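Local coordinates for octenoyl-coa reductase/carboxylase (Streptomyces sp., PDB 4A0S), which catalyses the NADPH-dependent reductive carboxylation of 2-octenoyl-CoA, probably supplying an unusual extender unit for cinnabaramide polyketide biosynthesis, at residues I270-L275 with E312-V317; V317-S322 with V332-S337. One frame throughout, in Å; residues are numbered along the deposited sequence.

Interaction 1. Residues I270-L275 with E312-V317; sequences INRAEL and EHTGRV. With NAP (NADP nicotinamide-adenine-dinucleotide phosphate), chain F.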
loop_
_atom_site.group_PDB
_atom_site.type_symbol
_atom_site.label_atom_id
_atom_site.label_comp_id
_atom_site.label_asym_id
_atom_site.label_seq_id
_atom_site.Cartn_x
_atom_site.Cartn_y
_atom_site.Cartn_z
ATOM N N ILE A 270 -19.482 6.786 -23.526
ATOM C CA ILE A 270 -20.737 6.064 -23.409
ATOM C C ILE A 270 -21.816 7.085 -23.084
ATOM O O ILE A 270 -21.734 7.770 -22.069
ATOM C CB ILE A 270 -20.684 4.972 -22.300
ATOM C CG1 ILE A 270 -19.719 3.845 -22.677
ATOM C CG2 ILE A 270 -22.060 4.399 -22.027
ATOM C CD1 ILE A 270 -19.450 2.843 -21.537
ATOM N N ASN A 271 -22.815 7.209 -23.952
ATOM C CA ASN A 271 -23.967 8.016 -23.597
ATOM C C ASN A 271 -24.877 7.155 -22.726
ATOM O O ASN A 271 -25.236 6.047 -23.110
ATOM C CB ASN A 271 -24.697 8.529 -24.838
ATOM C CG ASN A 271 -25.745 9.566 -24.496
ATOM O OD1 ASN A 271 -26.651 9.312 -23.691
ATOM N ND2 ASN A 271 -25.621 10.760 -25.091
ATOM N N ARG A 272 -25.252 7.649 -21.552
ATOM C CA ARG A 272 -26.046 6.821 -20.650
ATOM C C ARG A 272 -27.480 6.522 -21.113
ATOM O O ARG A 272 -28.138 5.665 -20.545
ATOM C CB ARG A 272 -25.999 7.341 -19.214
ATOM C CG ARG A 272 -26.694 8.671 -18.997
ATOM C CD ARG A 272 -27.189 8.765 -17.566
ATOM N NE ARG A 272 -26.100 9.007 -16.635
ATOM C CZ ARG A 272 -26.245 9.102 -15.315
ATOM N NH1 ARG A 272 -27.445 8.974 -14.758
ATOM N NH2 ARG A 272 -25.186 9.343 -14.548
ATOM N N ALA A 273 -27.953 7.215 -22.148
ATOM C CA ALA A 273 -29.208 6.846 -22.821
ATOM C C ALA A 273 -29.022 5.601 -23.699
ATOM O O ALA A 273 -29.936 4.784 -23.848
ATOM C CB ALA A 273 -29.713 7.997 -23.650
ATOM N N GLU A 274 -27.834 5.469 -24.285
ATOM C CA GLU A 274 -27.410 4.274 -25.020
ATOM C C GLU A 274 -27.498 3.039 -24.117
ATOM O O GLU A 274 -27.611 1.904 -24.598
ATOM C CB GLU A 274 -25.969 4.479 -25.510
ATOM C CG GLU A 274 -25.416 3.457 -26.504
ATOM C CD GLU A 274 -23.886 3.524 -26.588
ATOM O OE1 GLU A 274 -23.285 4.450 -25.980
ATOM O OE2 GLU A 274 -23.290 2.650 -27.259
ATOM N N LEU A 275 -27.447 3.280 -22.809
ATOM C CA LEU A 275 -27.685 2.249 -21.815
ATOM C C LEU A 275 -29.133 2.241 -21.356
ATOM O O LEU A 275 -29.616 1.236 -20.845
ATOM C CB LEU A 275 -26.792 2.463 -20.601
ATOM C CG LEU A 275 -25.317 2.122 -20.748
ATOM C CD1 LEU A 275 -24.532 2.933 -19.734
ATOM C CD2 LEU A 275 -25.099 0.630 -20.565
ATOM N N GLU A 312 -16.815 7.548 -9.389
ATOM C CA GLU A 312 -18.164 7.856 -8.969
ATOM C C GLU A 312 -18.329 9.220 -8.335
ATOM O O GLU A 312 -17.402 9.775 -7.754
ATOM C CB GLU A 312 -18.643 6.802 -7.978
ATOM C CG GLU A 312 -19.476 5.761 -8.609
ATOM C CD GLU A 312 -20.881 6.249 -8.875
ATOM O OE1 GLU A 312 -21.246 7.322 -8.375
ATOM O OE2 GLU A 312 -21.622 5.543 -9.566
ATOM N N HIS A 313 -19.541 9.749 -8.443
ATOM C CA HIS A 313 -19.932 10.971 -7.754
ATOM C C HIS A 313 -21.377 11.273 -8.119
ATOM O O HIS A 313 -22.033 12.069 -7.472
ATOM C CB HIS A 313 -19.047 12.130 -8.162
ATOM C CG HIS A 313 -18.984 12.335 -9.637
ATOM N ND1 HIS A 313 -19.852 13.167 -10.313
ATOM C CD2 HIS A 313 -18.143 11.827 -10.569
ATOM C CE1 HIS A 313 -19.545 13.162 -11.599
ATOM N NE2 HIS A 313 -18.514 12.355 -11.778
ATOM N N THR A 314 -21.849 10.610 -9.170
ATOM C CA THR A 314 -23.203 10.792 -9.661
ATOM C C THR A 314 -24.197 10.211 -8.688
ATOM O O THR A 314 -25.322 10.673 -8.630
ATOM C CB THR A 314 -23.396 10.151 -11.033
ATOM O OG1 THR A 314 -22.531 9.014 -11.159
ATOM C CG2 THR A 314 -23.063 11.159 -12.112
ATOM N N GLY A 315 -23.785 9.183 -7.953
ATOM C CA GLY A 315 -24.516 8.744 -6.763
ATOM C C GLY A 315 -25.376 7.513 -6.915
ATOM O O GLY A 315 -25.045 6.609 -7.679
ATOM N N ARG A 316 -26.490 7.519 -6.183
ATOM C CA ARG A 316 -27.435 6.402 -6.068
ATOM C C ARG A 316 -27.822 5.784 -7.414
ATOM O O ARG A 316 -27.883 4.562 -7.571
ATOM C CB ARG A 316 -28.668 6.899 -5.287
ATOM C CG ARG A 316 -29.968 6.203 -5.558
ATOM C CD ARG A 316 -31.007 6.524 -4.493
ATOM N NE ARG A 316 -32.114 5.570 -4.606
ATOM C CZ ARG A 316 -32.142 4.367 -4.033
ATOM N NH1 ARG A 316 -31.146 3.953 -3.255
ATOM N NH2 ARG A 316 -33.185 3.576 -4.215
ATOM N N VAL A 317 -28.041 6.638 -8.400
ATOM C CA VAL A 317 -28.532 6.205 -9.702
ATOM C C VAL A 317 -27.528 5.295 -10.404
ATOM O O VAL A 317 -27.905 4.305 -11.021
ATOM C CB VAL A 317 -28.885 7.425 -10.575
ATOM C CG1 VAL A 317 -29.039 7.029 -12.024
ATOM C CG2 VAL A 317 -30.168 8.051 -10.075
HETATM P PA NAP F . -20.714 19.158 -12.112
HETATM O O1A NAP F . -19.594 20.065 -12.745
HETATM O O2A NAP F . -22.118 19.681 -12.172
HETATM O O5B NAP F . -20.650 17.822 -12.872
HETATM C C5B NAP F . -21.470 16.774 -12.395
HETATM C C4B NAP F . -21.732 15.855 -13.577
HETATM O O4B NAP F . -22.523 14.778 -13.057
HETATM C C3B NAP F . -22.551 16.527 -14.700
HETATM O O3B NAP F . -21.682 16.618 -15.809
HETATM C C2B NAP F . -23.608 15.496 -15.067
HETATM O O2B NAP F . -23.142 14.578 -16.053
HETATM C C1B NAP F . -23.818 14.731 -13.809
HETATM N N9A NAP F . -24.829 15.452 -12.996
HETATM C C8A NAP F . -25.071 16.770 -12.909
HETATM N N7A NAP F . -26.049 17.008 -12.025
HETATM C C5A NAP F . -26.414 15.821 -11.561
HETATM C C6A NAP F . -27.378 15.438 -10.662
HETATM N N6A NAP F . -28.122 16.361 -10.055
HETATM N N1A NAP F . -27.510 14.147 -10.400
HETATM C C2A NAP F . -26.737 13.234 -10.980
HETATM N N3A NAP F . -25.820 13.553 -11.866
HETATM C C4A NAP F . -25.646 14.845 -12.162
HETATM O O3 NAP F . -20.366 18.823 -10.585
HETATM P PN NAP F . -18.931 18.286 -10.100
HETATM O O1N NAP F . -18.200 19.616 -9.698
HETATM O O2N NAP F . -18.253 17.360 -11.077
HETATM O O5D NAP F . -19.423 17.555 -8.770
HETATM C C5D NAP F . -20.146 16.345 -8.977
HETATM C C4D NAP F . -20.463 15.834 -7.600
HETATM O O4D NAP F . -19.171 15.660 -6.920
HETATM C C3D NAP F . -21.241 16.836 -6.747
HETATM O O3D NAP F . -22.163 15.999 -6.018
HETATM C C2D NAP F . -20.197 17.438 -5.831
HETATM O O2D NAP F . -20.773 17.876 -4.578
HETATM C C1D NAP F . -19.377 16.188 -5.579
HETATM N N1N NAP F . -18.027 16.631 -5.321
HETATM C C2N NAP F . -17.403 16.111 -4.208
HETATM C C3N NAP F . -16.123 16.535 -3.988
HETATM C C7N NAP F . -15.461 15.986 -2.784
HETATM O O7N NAP F . -15.989 15.113 -2.088
HETATM N N7N NAP F . -14.314 16.560 -2.540
HETATM C C4N NAP F . -15.471 17.439 -4.832
HETATM C C5N NAP F . -16.081 17.958 -5.961
HETATM C C6N NAP F . -17.378 17.539 -6.210
HETATM P P2B NAP F . -24.291 13.731 -16.796
HETATM O O1X NAP F . -23.371 13.255 -18.053
HETATM O O2X NAP F . -24.733 12.461 -15.909
HETATM O O3X NAP F . -25.331 14.791 -17.069
#
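Arg272 reaches Thr314 and Val317 with a side chain whose CG lies between the backbone N and the carbonyl carbon (chi1 68°) and which bends at chi3 (75°). The guanidinium then divides its work. NH2 meets Thr314 CG2 at 3.7 Å, the methyl sitting at the edge of the group, near its plane, while NH1 approaches Val317 CG1 obliquely at 3.7 Å. Over one face lies O2X of the NADP phosphate, 3.4 Å from Arg272 NH2, a placement in which the positive charge probably favours the phosphorylated ribose. Thr314 also serves the cofactor: its CG2 is 3.7 Å from NAP N3A of the adenine, while its OG1 bonds Thr318. The backbone here is steadied by Glu312 OE1, whose syn lone pair accepts from Gly315 N (3.2 Å, 166°). Were an alanine to replace Arg272, the phosphate would probably lose a neighbouring positive charge and the two methyls their flat partner. This is a Rossmann arrangement: Arg272 follows strand 269-271 and Thr314 follows strand 309-312, with strands 247-252 and 223-226 between them in the sheet, helix 285-303 packing on Ile270, and helix 316-325 starting beside the arginine.

Interaction 2. Residues V317-S322 with V332-S337; sequences VTFGLS and VVTCGS. With NAP (NADP nicotinamide-adenine-dinucleotide phosphate), chain F.
Thr334 OG1 is gripped by one donor of its own chain and one of the second subunit, while its methyl turns to Phe319. Gly336 N gives it a long, weak but nearly straight bond (3.5 Å, 170°), and Asn347 ND2 of the second subunit donates the stronger one. The methyl side is looser: Thr334 CG2 lies 4.4 Å from Phe319 CE1. The main apolar touch is two residues earlier on the strand, where Phe319 CE1 meets Val332 CG1 at 3.7 Å, ring and valine crossing obliquely. Phe319 carries CG anti to its backbone N (chi1 -172°), which swings the ring off helix 316-325 toward the strand. The same Val332 straddles Ser322: CG1 rests 3.9 Å from Ser322 CB, and CG2 packs 3.4 Å from Ser322 O. The hydroxyl of Ser322 takes no part in this packing and bonds Glu312 instead. The helical segment 317-322 and the strand segment 332-334 run nearly antiparallel (155°) and their axes approach to 9.9 Å, as expected where the helix of a beta-alpha-beta crossover runs back against the strand that follows it. Beyond the strand the chain turns to the cofactor: Cys335 SG is 3.7 Å from NAP C2N of the nicotinamide, and a side chain at Gly336 would collide with C1D of its ribose. The Phe319 ring also meets Phe345 of the second subunit in a T-shaped (edge-to-face) pair. No hydrogen bond spans the two segments. Between them the contact is van der Waals packing, while the helix is bonded to the sheet through Glu312 of the preceding strand and Thr334 is bonded to another chain, which implies that packing sets the spacing and hydrogen bonds tie this unit to its surroundings.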
loop_
_atom_site.group_PDB
_atom_site.type_symbol
_atom_site.label_atom_id
_atom_site.label_comp_id
_atom_site.label_asym_id
_atom_site.label_seq_id
_atom_site.Cartn_x
_atom_site.Cartn_y
_atom_site.Cartn_z
ATOM N N VAL A 317 -28.041 6.638 -8.400
ATOM C CA VAL A 317 -28.532 6.205 -9.702
ATOM C C VAL A 317 -27.528 5.295 -10.404
ATOM O O VAL A 317 -27.905 4.305 -11.021
ATOM C CB VAL A 317 -28.885 7.425 -10.575
ATOM C CG1 VAL A 317 -29.039 7.029 -12.024
ATOM C CG2 VAL A 317 -30.168 8.051 -10.075
ATOM N N THR A 318 -26.252 5.636 -10.285
ATOM C CA THR A 318 -25.188 4.944 -11.008
ATOM C C THR A 318 -24.408 3.982 -10.132
ATOM O O THR A 318 -23.663 3.140 -10.638
ATOM C CB THR A 318 -24.180 5.948 -11.588
ATOM O OG1 THR A 318 -23.674 6.771 -10.533
ATOM C CG2 THR A 318 -24.857 6.828 -12.619
ATOM N N PHE A 319 -24.539 4.119 -8.821
ATOM C CA PHE A 319 -23.595 3.437 -7.949
ATOM C C PHE A 319 -23.688 1.924 -8.028
ATOM O O PHE A 319 -22.670 1.254 -8.015
ATOM C CB PHE A 319 -23.722 3.894 -6.509
ATOM C CG PHE A 319 -22.643 3.357 -5.630
ATOM C CD1 PHE A 319 -21.425 4.000 -5.550
ATOM C CD2 PHE A 319 -22.834 2.188 -4.910
ATOM C CE1 PHE A 319 -20.411 3.508 -4.748
ATOM C CE2 PHE A 319 -21.808 1.682 -4.108
ATOM C CZ PHE A 319 -20.603 2.341 -4.042
ATOM N N GLY A 320 -24.907 1.396 -8.083
ATOM C CA GLY A 320 -25.127 -0.034 -8.205
ATOM C C GLY A 320 -24.479 -0.528 -9.470
ATOM O O GLY A 320 -23.882 -1.598 -9.493
ATOM N N LEU A 321 -24.582 0.274 -10.526
ATOM C CA LEU A 321 -23.915 -0.028 -11.790
ATOM C C LEU A 321 -22.400 -0.035 -11.597
ATOM O O LEU A 321 -21.725 -0.956 -12.037
ATOM C CB LEU A 321 -24.306 0.996 -12.851
ATOM C CG LEU A 321 -25.814 1.120 -13.085
ATOM C CD1 LEU A 321 -26.144 2.426 -13.807
ATOM C CD2 LEU A 321 -26.264 -0.071 -13.879
ATOM N N SER A 322 -21.892 0.990 -10.911
ATOM C CA SER A 322 -20.454 1.169 -10.690
ATOM C C SER A 322 -19.861 -0.058 -10.021
ATOM O O SER A 322 -18.799 -0.534 -10.432
ATOM C CB SER A 322 -20.190 2.411 -9.851
ATOM O OG SER A 322 -20.549 3.558 -10.585
ATOM N N VAL A 332 -14.329 1.137 -7.060
ATOM C CA VAL A 332 -15.237 2.229 -7.252
ATOM C C VAL A 332 -14.746 3.293 -6.273
ATOM O O VAL A 332 -14.713 3.061 -5.071
ATOM C CB VAL A 332 -16.677 1.835 -6.909
ATOM C CG1 VAL A 332 -17.589 3.046 -7.066
ATOM C CG2 VAL A 332 -17.138 0.683 -7.774
ATOM N N VAL A 333 -14.325 4.429 -6.793
ATOM C CA VAL A 333 -13.913 5.520 -5.937
ATOM C C VAL A 333 -14.985 6.582 -6.044
ATOM O O VAL A 333 -15.370 6.967 -7.146
ATOM C CB VAL A 333 -12.488 6.040 -6.266
ATOM C CG1 VAL A 333 -12.367 6.528 -7.734
ATOM C CG2 VAL A 333 -12.047 7.112 -5.265
ATOM N N THR A 334 -15.496 7.020 -4.897
ATOM C CA THR A 334 -16.626 7.936 -4.891
ATOM C C THR A 334 -16.369 9.131 -3.996
ATOM O O THR A 334 -15.828 8.981 -2.892
ATOM C CB THR A 334 -17.925 7.246 -4.411
ATOM O OG1 THR A 334 -18.982 8.214 -4.360
ATOM C CG2 THR A 334 -17.735 6.608 -3.028
ATOM N N CYS A 335 -16.771 10.304 -4.470
ATOM C CA CYS A 335 -16.626 11.527 -3.680
ATOM C C CYS A 335 -17.921 12.296 -3.615
ATOM O O CYS A 335 -17.950 13.462 -3.210
ATOM C CB CYS A 335 -15.565 12.431 -4.302
ATOM S SG CYS A 335 -16.027 13.098 -5.922
ATOM N N GLY A 336 -19.012 11.648 -3.990
ATOM C CA GLY A 336 -20.251 12.391 -4.069
ATOM C C GLY A 336 -21.406 11.509 -4.425
ATOM O O GLY A 336 -21.242 10.326 -4.694
ATOM N N SER A 337 -22.582 12.117 -4.410
ATOM C CA SER A 337 -23.814 11.415 -4.661
ATOM C C SER A 337 -24.823 12.416 -5.201
ATOM O O SER A 337 -25.843 12.657 -4.576
ATOM C CB SER A 337 -24.331 10.804 -3.365
ATOM O OG SER A 337 -23.526 9.737 -2.947
HETATM P PA NAP F . -20.714 19.158 -12.112
HETATM O O1A NAP F . -19.594 20.065 -12.745
HETATM O O2A NAP F . -22.118 19.681 -12.172
HETATM O O5B NAP F . -20.650 17.822 -12.872
HETATM C C5B NAP F . -21.470 16.774 -12.395
HETATM C C4B NAP F . -21.732 15.855 -13.577
HETATM O O4B NAP F . -22.523 14.778 -13.057
HETATM C C3B NAP F . -22.551 16.527 -14.700
HETATM O O3B NAP F . -21.682 16.618 -15.809
HETATM C C2B NAP F . -23.608 15.496 -15.067
HETATM O O2B NAP F . -23.142 14.578 -16.053
HETATM C C1B NAP F . -23.818 14.731 -13.809
HETATM N N9A NAP F . -24.829 15.452 -12.996
HETATM C C8A NAP F . -25.071 16.770 -12.909
HETATM N N7A NAP F . -26.049 17.008 -12.025
HETATM C C5A NAP F . -26.414 15.821 -11.561
HETATM C C6A NAP F . -27.378 15.438 -10.662
HETATM N N6A NAP F . -28.122 16.361 -10.055
HETATM N N1A NAP F . -27.510 14.147 -10.400
HETATM C C2A NAP F . -26.737 13.234 -10.980
HETATM N N3A NAP F . -25.820 13.553 -11.866
HETATM C C4A NAP F . -25.646 14.845 -12.162
HETATM O O3 NAP F . -20.366 18.823 -10.585
HETATM P PN NAP F . -18.931 18.286 -10.100
HETATM O O1N NAP F . -18.200 19.616 -9.698
HETATM O O2N NAP F . -18.253 17.360 -11.077
HETATM O O5D NAP F . -19.423 17.555 -8.770
HETATM C C5D NAP F . -20.146 16.345 -8.977
HETATM C C4D NAP F . -20.463 15.834 -7.600
HETATM O O4D NAP F . -19.171 15.660 -6.920
HETATM C C3D NAP F . -21.241 16.836 -6.747
HETATM O O3D NAP F . -22.163 15.999 -6.018
HETATM C C2D NAP F . -20.197 17.438 -5.831
HETATM O O2D NAP F . -20.773 17.876 -4.578
HETATM C C1D NAP F . -19.377 16.188 -5.579
HETATM N N1N NAP F . -18.027 16.631 -5.321
HETATM C C2N NAP F . -17.403 16.111 -4.208
HETATM C C3N NAP F . -16.123 16.535 -3.988
HETATM C C7N NAP F . -15.461 15.986 -2.784
HETATM O O7N NAP F . -15.989 15.113 -2.088
HETATM N N7N NAP F . -14.314 16.560 -2.540
HETATM C C4N NAP F . -15.471 17.439 -4.832
HETATM C C5N NAP F . -16.081 17.958 -5.961
HETATM C C6N NAP F . -17.378 17.539 -6.210
HETATM P P2B NAP F . -24.291 13.731 -16.796
HETATM O O1X NAP F . -23.371 13.255 -18.053
HETATM O O2X NAP F . -24.733 12.461 -15.909
HETATM O O3X NAP F . -25.331 14.791 -17.069
#

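Interactions 1 and 2 illustrate how one helix can pack between an arginine at the adenosine phosphate and a strand whose following loop reaches the nicotinamide. They share Val317, draw in turn on helix 316-325, and their centres lie about 9 Å apart. Glu312 joins them: its OE2 is 2.5 Å from Ser322 OG and 2.6 Å from Thr318 OG1, both probable hydrogen bonds, so the end of strand 309-312 is tied to that helix. Arg272 NH2 adds a packing contact with Thr318 CG2 at 3.2 Å. Interaction 2 touches NADP at the nicotinamide, interaction 1 at the adenosine phosphate and, through His313, the nicotinamide-side ribose; Gly232, Leu233 and Ser338 also hydrogen-bond the cofactor.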